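Local coordinates for protein 6-phosphogluconate dehydrogenase, NAD-binding (PDB 3PEF) that probably reduces succinic semialdehyde to gamma-hydroxybutyrate using NADPH, as a member of the beta-hydroxyacid dehydrogenase family, at residues 61-66 with 91-96; 119-124 with 131-136. The protein carries 2 engineered substitutions. All blocks are in the same frame, centred on the assembly; numbering follows the deposited sequence.

Interaction 1: 61-66 with 91-96; sequences TFAMLA and YVDMST. With NAP (NADP nicotinamide-adenine-dinucleotide phosphate), chain I.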
loop_
_atom_site.group_PDB
_atom_site.type_symbol
_atom_site.label_atom_id
_atom_site.label_comp_id
_atom_site.label_asym_id
_atom_site.label_seq_id
_atom_site.Cartn_x
_atom_site.Cartn_y
_atom_site.Cartn_z
ATOM N N THR A 61 -9.816 -40.864 -3.163
ATOM C CA THR A 61 -8.783 -40.422 -2.217
ATOM C C THR A 61 -8.812 -38.902 -2.061
ATOM O O THR A 61 -8.864 -38.167 -3.053
ATOM C CB THR A 61 -7.365 -40.861 -2.672
ATOM O OG1 THR A 61 -7.294 -42.297 -2.707
ATOM C CG2 THR A 61 -6.305 -40.326 -1.703
ATOM N N PHE A 62 -8.785 -38.432 -0.819
ATOM C CA PHE A 62 -8.764 -36.995 -0.538
ATOM C C PHE A 62 -7.332 -36.563 -0.231
ATOM O O PHE A 62 -6.567 -37.337 0.342
ATOM C CB PHE A 62 -9.671 -36.672 0.651
ATOM C CG PHE A 62 -11.096 -37.126 0.470
ATOM C CD1 PHE A 62 -11.970 -36.406 -0.341
ATOM C CD2 PHE A 62 -11.561 -38.269 1.109
ATOM C CE1 PHE A 62 -13.287 -36.832 -0.518
ATOM C CE2 PHE A 62 -12.875 -38.701 0.941
ATOM C CZ PHE A 62 -13.739 -37.978 0.121
ATOM N N ALA A 63 -6.964 -35.343 -0.614
ATOM C CA ALA A 63 -5.640 -34.805 -0.281
ATOM C C ALA A 63 -5.777 -33.434 0.354
ATOM O O ALA A 63 -6.592 -32.619 -0.089
ATOM C CB ALA A 63 -4.754 -34.721 -1.516
ATOM N N MET A 64 -4.978 -33.186 1.388
ATOM C CA MET A 64 -5.027 -31.923 2.128
ATOM C C MET A 64 -3.606 -31.452 2.415
ATOM O O MET A 64 -3.092 -31.625 3.519
ATOM C CB MET A 64 -5.833 -32.086 3.437
ATOM C CG MET A 64 -6.258 -30.759 4.069
ATOM S SD MET A 64 -7.116 -29.724 2.840
ATOM C CE MET A 64 -8.093 -28.668 3.915
ATOM N N LEU A 65 -2.981 -30.860 1.403
ATOM C CA LEU A 65 -1.567 -30.515 1.420
ATOM C C LEU A 65 -1.352 -29.002 1.523
ATOM O O LEU A 65 -2.259 -28.223 1.239
ATOM C CB LEU A 65 -0.914 -31.062 0.144
ATOM C CG LEU A 65 -1.074 -32.583 0.067
ATOM C CD1 LEU A 65 -0.695 -33.134 -1.296
ATOM C CD2 LEU A 65 -0.277 -33.272 1.198
ATOM N N ALA A 66 -0.140 -28.602 1.900
ATOM C CA ALA A 66 0.176 -27.206 2.202
ATOM C C ALA A 66 -0.087 -26.207 1.086
ATOM O O ALA A 66 -0.722 -25.181 1.317
ATOM C CB ALA A 66 1.637 -27.072 2.663
ATOM N N TYR A 91 -9.416 -38.888 -7.512
ATOM C CA TYR A 91 -8.517 -38.101 -6.677
ATOM C C TYR A 91 -9.191 -36.762 -6.404
ATOM O O TYR A 91 -9.549 -36.032 -7.329
ATOM C CB TYR A 91 -7.181 -37.882 -7.387
ATOM C CG TYR A 91 -6.102 -37.220 -6.537
ATOM C CD1 TYR A 91 -5.479 -36.040 -6.951
ATOM C CD2 TYR A 91 -5.713 -37.775 -5.320
ATOM C CE1 TYR A 91 -4.469 -35.437 -6.177
ATOM C CE2 TYR A 91 -4.715 -37.194 -4.546
ATOM C CZ TYR A 91 -4.089 -36.031 -4.976
ATOM O OH TYR A 91 -3.107 -35.466 -4.187
ATOM N N VAL A 92 -9.387 -36.455 -5.132
ATOM C CA VAL A 92 -10.054 -35.215 -4.743
ATOM C C VAL A 92 -9.066 -34.330 -3.978
ATOM O O VAL A 92 -8.820 -34.547 -2.789
ATOM C CB VAL A 92 -11.274 -35.490 -3.837
ATOM C CG1 VAL A 92 -11.948 -34.179 -3.444
ATOM C CG2 VAL A 92 -12.276 -36.432 -4.531
ATOM N N ASP A 93 -8.468 -33.362 -4.655
ATOM C CA ASP A 93 -7.491 -32.499 -3.991
ATOM C C ASP A 93 -8.177 -31.331 -3.295
ATOM O O ASP A 93 -8.811 -30.480 -3.944
ATOM C CB ASP A 93 -6.409 -31.995 -4.961
ATOM C CG ASP A 93 -5.147 -31.491 -4.229
ATOM O OD1 ASP A 93 -5.190 -31.281 -2.996
ATOM O OD2 ASP A 93 -4.101 -31.321 -4.884
ATOM N N MET A 94 -8.047 -31.300 -1.974
ATOM C CA MET A 94 -8.712 -30.282 -1.149
ATOM C C MET A 94 -7.741 -29.202 -0.661
ATOM O O MET A 94 -8.107 -28.296 0.109
ATOM C CB MET A 94 -9.460 -30.943 0.010
ATOM C CG MET A 94 -10.363 -32.081 -0.466
ATOM S SD MET A 94 -11.306 -32.896 0.852
ATOM C CE MET A 94 -12.504 -31.620 1.323
ATOM N N SER A 95 -6.510 -29.277 -1.153
ATOM C CA SER A 95 -5.499 -28.264 -0.858
ATOM C C SER A 95 -5.874 -26.891 -1.408
ATOM O O SER A 95 -6.476 -26.789 -2.471
ATOM C CB SER A 95 -4.158 -28.675 -1.468
ATOM O OG SER A 95 -3.859 -30.030 -1.179
ATOM N N THR A 96 -5.475 -25.832 -0.713
ATOM C CA THR A 96 -5.610 -24.489 -1.269
ATOM C C THR A 96 -4.456 -24.201 -2.204
ATOM O O THR A 96 -3.286 -24.128 -1.795
ATOM C CB THR A 96 -5.660 -23.413 -0.200
ATOM O OG1 THR A 96 -6.718 -23.726 0.706
ATOM C CG2 THR A 96 -5.924 -22.037 -0.848
HETATM P PA NAP I . -0.332 -28.012 7.891
HETATM O O1A NAP I . 0.936 -27.249 7.862
HETATM O O2A NAP I . -0.752 -28.481 9.224
HETATM O O5B NAP I . -0.242 -29.266 6.899
HETATM C C5B NAP I . 0.446 -29.168 5.681
HETATM C C4B NAP I . 0.471 -30.563 5.082
HETATM O O4B NAP I . 1.122 -30.498 3.832
HETATM C C3B NAP I . 1.279 -31.525 5.948
HETATM O O3B NAP I . 0.637 -32.774 5.834
HETATM C C2B NAP I . 2.611 -31.575 5.228
HETATM O O2B NAP I . 3.349 -32.755 5.419
HETATM C C1B NAP I . 2.127 -31.483 3.793
HETATM N N9A NAP I . 3.225 -31.123 2.885
HETATM C C8A NAP I . 3.858 -29.906 2.809
HETATM N N7A NAP I . 4.819 -29.988 1.860
HETATM C C5A NAP I . 4.812 -31.235 1.347
HETATM C C6A NAP I . 5.571 -31.828 0.352
HETATM N N6A NAP I . 6.518 -31.131 -0.263
HETATM N N1A NAP I . 5.345 -33.138 0.027
HETATM C C2A NAP I . 4.355 -33.855 0.677
HETATM N N3A NAP I . 3.594 -33.254 1.662
HETATM C C4A NAP I . 3.817 -31.962 1.983
HETATM O O3 NAP I . -1.445 -27.050 7.285
HETATM P PN NAP I . -3.008 -27.251 7.128
HETATM O O1N NAP I . -3.708 -26.121 7.760
HETATM O O2N NAP I . -3.410 -28.626 7.482
HETATM O O5D NAP I . -2.982 -27.039 5.531
HETATM C C5D NAP I . -3.489 -27.954 4.596
HETATM C C4D NAP I . -4.193 -27.132 3.517
HETATM O O4D NAP I . -5.437 -26.644 3.959
HETATM C C3D NAP I . -3.414 -25.884 3.155
HETATM O O3D NAP I . -3.572 -25.739 1.760
HETATM C C2D NAP I . -4.110 -24.764 3.913
HETATM O O2D NAP I . -3.949 -23.543 3.245
HETATM C C1D NAP I . -5.538 -25.240 3.818
HETATM N N1N NAP I . -6.504 -24.754 4.828
HETATM C C2N NAP I . -6.127 -24.564 6.125
HETATM C C3N NAP I . -7.060 -24.158 7.076
HETATM C C7N NAP I . -6.652 -24.002 8.510
HETATM O O7N NAP I . -7.445 -23.185 9.299
HETATM N N7N NAP I . -5.565 -24.595 9.030
HETATM C C4N NAP I . -8.393 -23.942 6.711
HETATM C C5N NAP I . -8.771 -24.167 5.389
HETATM C C6N NAP I . -7.824 -24.589 4.456
HETATM P P2B NAP I . 4.292 -32.960 6.731
HETATM O O1X NAP I . 5.292 -34.041 6.346
HETATM O O2X NAP I . 4.974 -31.665 7.036
HETATM O O3X NAP I . 3.447 -33.371 7.904
#
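T61, F62 and A63 pair in parallel with Y91, V92 and D93, the two short strands running 20° apart and joined by backbone hydrogen bonds from V92 N to T61 O, A63 N to V92 O and M94 N to A63 O. On one face F62 and V92 lie side by side, CD1 of F62 being 3.7 Å from V92 CB. The SD of M94 joins them obliquely, 4.8 Å from the centre of the F62 ring, a Met-aromatic contact. On the other face the phenol of Y91 reaches across, its OH 3.2 Å from A63 CB. These are neighbouring strands of a Rossmann-type sheet, and beyond their C-terminal ends the chains turn to the cofactor. There L65 N donates to S95 OG (2.9 Å). That hydroxyl in turn donates to the syn lone pair of D93 OD1 (2.6 Å), which S95 N also meets, from above the carboxylate plane, in an Asx turn. With an alanine at D93, the S95 hydroxyl and S95 N would probably both lose this acceptor, leaving the hydroxyl free to turn away from L65 N. M64, its CG anti to the backbone N (chi1 -164°), bends back to set SD 3.2 Å from M94 O and CE beside the nicotinamide ribose. T96 N donates to O3D of NADP (3.1 Å), while K239 NZ is hydrogen-bonded to T96 O.

Interaction 2: 119-124 with 131-136; sequences APVSGS and GTLIIL. With NAP (NADP nicotinamide-adenine-dinucleotide phosphate), chain I.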
loop_
_atom_site.group_PDB
_atom_site.type_symbol
_atom_site.label_atom_id
_atom_site.label_comp_id
_atom_site.label_asym_id
_atom_site.label_seq_id
_atom_site.Cartn_x
_atom_site.Cartn_y
_atom_site.Cartn_z
ATOM N N ALA A 119 -11.486 -29.748 -4.274
ATOM C CA ALA A 119 -12.472 -29.316 -3.286
ATOM C C ALA A 119 -11.835 -28.649 -2.079
ATOM O O ALA A 119 -11.837 -29.211 -0.986
ATOM C CB ALA A 119 -13.375 -30.496 -2.868
ATOM N N PRO A 120 -11.287 -27.431 -2.271
ATOM C CA PRO A 120 -10.733 -26.694 -1.130
ATOM C C PRO A 120 -11.866 -26.324 -0.181
ATOM O O PRO A 120 -13.037 -26.363 -0.583
ATOM C CB PRO A 120 -10.156 -25.433 -1.778
ATOM C CG PRO A 120 -11.051 -25.208 -2.979
ATOM C CD PRO A 120 -11.337 -26.610 -3.492
ATOM N N VAL A 121 -11.531 -25.972 1.055
ATOM C CA VAL A 121 -12.553 -25.765 2.072
ATOM C C VAL A 121 -12.443 -24.413 2.755
ATOM O O VAL A 121 -11.376 -23.792 2.788
ATOM C CB VAL A 121 -12.525 -26.878 3.172
ATOM C CG1 VAL A 121 -12.512 -28.237 2.548
ATOM C CG2 VAL A 121 -11.315 -26.716 4.094
ATOM N N SER A 122 -13.567 -23.967 3.303
ATOM C CA SER A 122 -13.589 -22.789 4.157
ATOM C C SER A 122 -13.926 -23.254 5.588
ATOM O O SER A 122 -14.797 -24.105 5.777
ATOM C CB SER A 122 -14.610 -21.770 3.614
ATOM O OG SER A 122 -14.678 -20.621 4.436
ATOM N N GLY A 123 -13.216 -22.731 6.585
ATOM C CA GLY A 123 -13.373 -23.175 7.965
ATOM C C GLY A 123 -12.056 -23.740 8.465
ATOM O O GLY A 123 -11.341 -24.383 7.703
ATOM N N SER A 124 -11.734 -23.508 9.735
ATOM C CA SER A 124 -10.385 -23.782 10.239
ATOM C C SER A 124 -10.323 -25.060 11.072
ATOM O O SER A 124 -11.064 -26.014 10.827
ATOM C CB SER A 124 -9.884 -22.583 11.056
ATOM O OG SER A 124 -8.496 -22.679 11.326
ATOM N N GLY A 131 -16.507 -31.418 11.795
ATOM C CA GLY A 131 -17.128 -31.871 10.554
ATOM C C GLY A 131 -18.023 -30.802 9.957
ATOM O O GLY A 131 -19.024 -31.067 9.307
ATOM N N THR A 132 -17.602 -29.562 10.129
ATOM C CA THR A 132 -18.460 -28.425 9.903
ATOM C C THR A 132 -17.902 -27.506 8.776
ATOM O O THR A 132 -18.281 -26.343 8.635
ATOM C CB THR A 132 -18.624 -27.746 11.274
ATOM O OG1 THR A 132 -19.957 -27.969 11.767
ATOM C CG2 THR A 132 -18.257 -26.311 11.252
ATOM N N LEU A 133 -17.025 -28.068 7.947
ATOM C CA LEU A 133 -16.375 -27.322 6.864
ATOM C C LEU A 133 -17.355 -26.970 5.747
ATOM O O LEU A 133 -18.348 -27.659 5.533
ATOM C CB LEU A 133 -15.214 -28.131 6.266
ATOM C CG LEU A 133 -14.083 -28.561 7.226
ATOM C CD1 LEU A 133 -13.117 -29.492 6.521
ATOM C CD2 LEU A 133 -13.333 -27.354 7.816
ATOM N N ILE A 134 -17.048 -25.906 5.017
ATOM C CA ILE A 134 -17.730 -25.616 3.758
ATOM C C ILE A 134 -16.836 -26.118 2.622
ATOM O O ILE A 134 -15.675 -25.743 2.532
ATOM C CB ILE A 134 -17.972 -24.113 3.614
ATOM C CG1 ILE A 134 -18.689 -23.574 4.865
ATOM C CG2 ILE A 134 -18.768 -23.810 2.352
ATOM C CD1 ILE A 134 -18.556 -22.087 5.032
ATOM N N ILE A 135 -17.380 -26.966 1.755
ATOM C CA ILE A 135 -16.586 -27.629 0.733
ATOM C C ILE A 135 -16.894 -27.062 -0.649
ATOM O O ILE A 135 -18.031 -27.115 -1.105
ATOM C CB ILE A 135 -16.815 -29.164 0.787
ATOM C CG1 ILE A 135 -16.523 -29.661 2.208
ATOM C CG2 ILE A 135 -15.938 -29.901 -0.237
ATOM C CD1 ILE A 135 -16.510 -31.173 2.363
ATOM N N LEU A 136 -15.871 -26.521 -1.303
ATOM C CA LEU A 136 -16.035 -25.813 -2.573
ATOM C C LEU A 136 -15.524 -26.656 -3.752
ATOM O O LEU A 136 -14.419 -26.449 -4.244
ATOM C CB LEU A 136 -15.266 -24.480 -2.511
ATOM C CG LEU A 136 -15.495 -23.659 -1.238
ATOM C CD1 LEU A 136 -14.442 -22.565 -1.055
ATOM C CD2 LEU A 136 -16.923 -23.072 -1.254
HETATM P PA NAP I . -0.332 -28.012 7.891
HETATM O O1A NAP I . 0.936 -27.249 7.862
HETATM O O2A NAP I . -0.752 -28.481 9.224
HETATM O O5B NAP I . -0.242 -29.266 6.899
HETATM C C5B NAP I . 0.446 -29.168 5.681
HETATM C C4B NAP I . 0.471 -30.563 5.082
HETATM O O4B NAP I . 1.122 -30.498 3.832
HETATM C C3B NAP I . 1.279 -31.525 5.948
HETATM O O3B NAP I . 0.637 -32.774 5.834
HETATM C C2B NAP I . 2.611 -31.575 5.228
HETATM O O2B NAP I . 3.349 -32.755 5.419
HETATM C C1B NAP I . 2.127 -31.483 3.793
HETATM N N9A NAP I . 3.225 -31.123 2.885
HETATM C C8A NAP I . 3.858 -29.906 2.809
HETATM N N7A NAP I . 4.819 -29.988 1.860
HETATM C C5A NAP I . 4.812 -31.235 1.347
HETATM C C6A NAP I . 5.571 -31.828 0.352
HETATM N N6A NAP I . 6.518 -31.131 -0.263
HETATM N N1A NAP I . 5.345 -33.138 0.027
HETATM C C2A NAP I . 4.355 -33.855 0.677
HETATM N N3A NAP I . 3.594 -33.254 1.662
HETATM C C4A NAP I . 3.817 -31.962 1.983
HETATM O O3 NAP I . -1.445 -27.050 7.285
HETATM P PN NAP I . -3.008 -27.251 7.128
HETATM O O1N NAP I . -3.708 -26.121 7.760
HETATM O O2N NAP I . -3.410 -28.626 7.482
HETATM O O5D NAP I . -2.982 -27.039 5.531
HETATM C C5D NAP I . -3.489 -27.954 4.596
HETATM C C4D NAP I . -4.193 -27.132 3.517
HETATM O O4D NAP I . -5.437 -26.644 3.959
HETATM C C3D NAP I . -3.414 -25.884 3.155
HETATM O O3D NAP I . -3.572 -25.739 1.760
HETATM C C2D NAP I . -4.110 -24.764 3.913
HETATM O O2D NAP I . -3.949 -23.543 3.245
HETATM C C1D NAP I . -5.538 -25.240 3.818
HETATM N N1N NAP I . -6.504 -24.754 4.828
HETATM C C2N NAP I . -6.127 -24.564 6.125
HETATM C C3N NAP I . -7.060 -24.158 7.076
HETATM C C7N NAP I . -6.652 -24.002 8.510
HETATM O O7N NAP I . -7.445 -23.185 9.299
HETATM N N7N NAP I . -5.565 -24.595 9.030
HETATM C C4N NAP I . -8.393 -23.942 6.711
HETATM C C5N NAP I . -8.771 -24.167 5.389
HETATM C C6N NAP I . -7.824 -24.589 4.456
HETATM P P2B NAP I . 4.292 -32.960 6.731
HETATM O O1X NAP I . 5.292 -34.041 6.346
HETATM O O2X NAP I . 4.974 -31.665 7.036
HETATM O O3X NAP I . 3.447 -33.371 7.904
#
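Across this contact S122 and I134 form an antiparallel hydrogen-bonded pair, next to the non-hydrogen-bonded pair of V121 and I135, in the part of the Rossmann-type sheet where strand 133-139 runs against its neighbour after helix 125-130. Three backbone hydrogen bonds hold it: S122 N to I134 O, I134 N to S122 O, and L136 N to P120 O at 2.9 Å. In a CA-H...O contact V121 CA lies 3.2 Å from I134 O.

Apolar contacts follow the alternation of the strands. A119 CB touches CG2 of I135 (3.7 Å), and F151 of helix 141-154 packs on both. With CG1 of V121 anti to the carbonyl carbon (chi1 -50°), CG2 is left between the backbone N and the carbonyl carbon; this methyl meets L133 CD1 and also lies 3.8 Å from C5N of the nicotinamide ring. The CD2 of L133 comes up to G123, where the positive phi of 119° would jam a side chain against the preceding carbonyl. On the other face S122 CB meets I134 CB, and A208 of the second subunit packs on I134.

Contacts with the cofactor lie at the strand's end, where G123 O comes within 3.1 Å of C4N of NADP.

How the interactions relate
Both segments of interaction 1 precede those of interaction 2 in the chain, and their centres lie about 12 Å apart in one mixed sheet. Strands 90-93 and 115-122 are neighbours there, so the order 60-63, 90-93, 115-122, 133-139 passes from the parallel strands to 133-139, which runs antiparallel to 115-122. The two contacts meet directly: A119 N and D93 O make a probable hydrogen bond, and V121 packs its two methyls against CE of M94 and CE of M64. Both belong to the NAD-binding domain and reach the same NADP, 61-66 with 91-96 along its riboses and adenine, 119-124 at the nicotinamide. K171, predicted to be the active-site residue, lies beside T96 and its NZ is hydrogen-bonded to V121 O, bringing both contacts to the probable catalytic end of the cofactor.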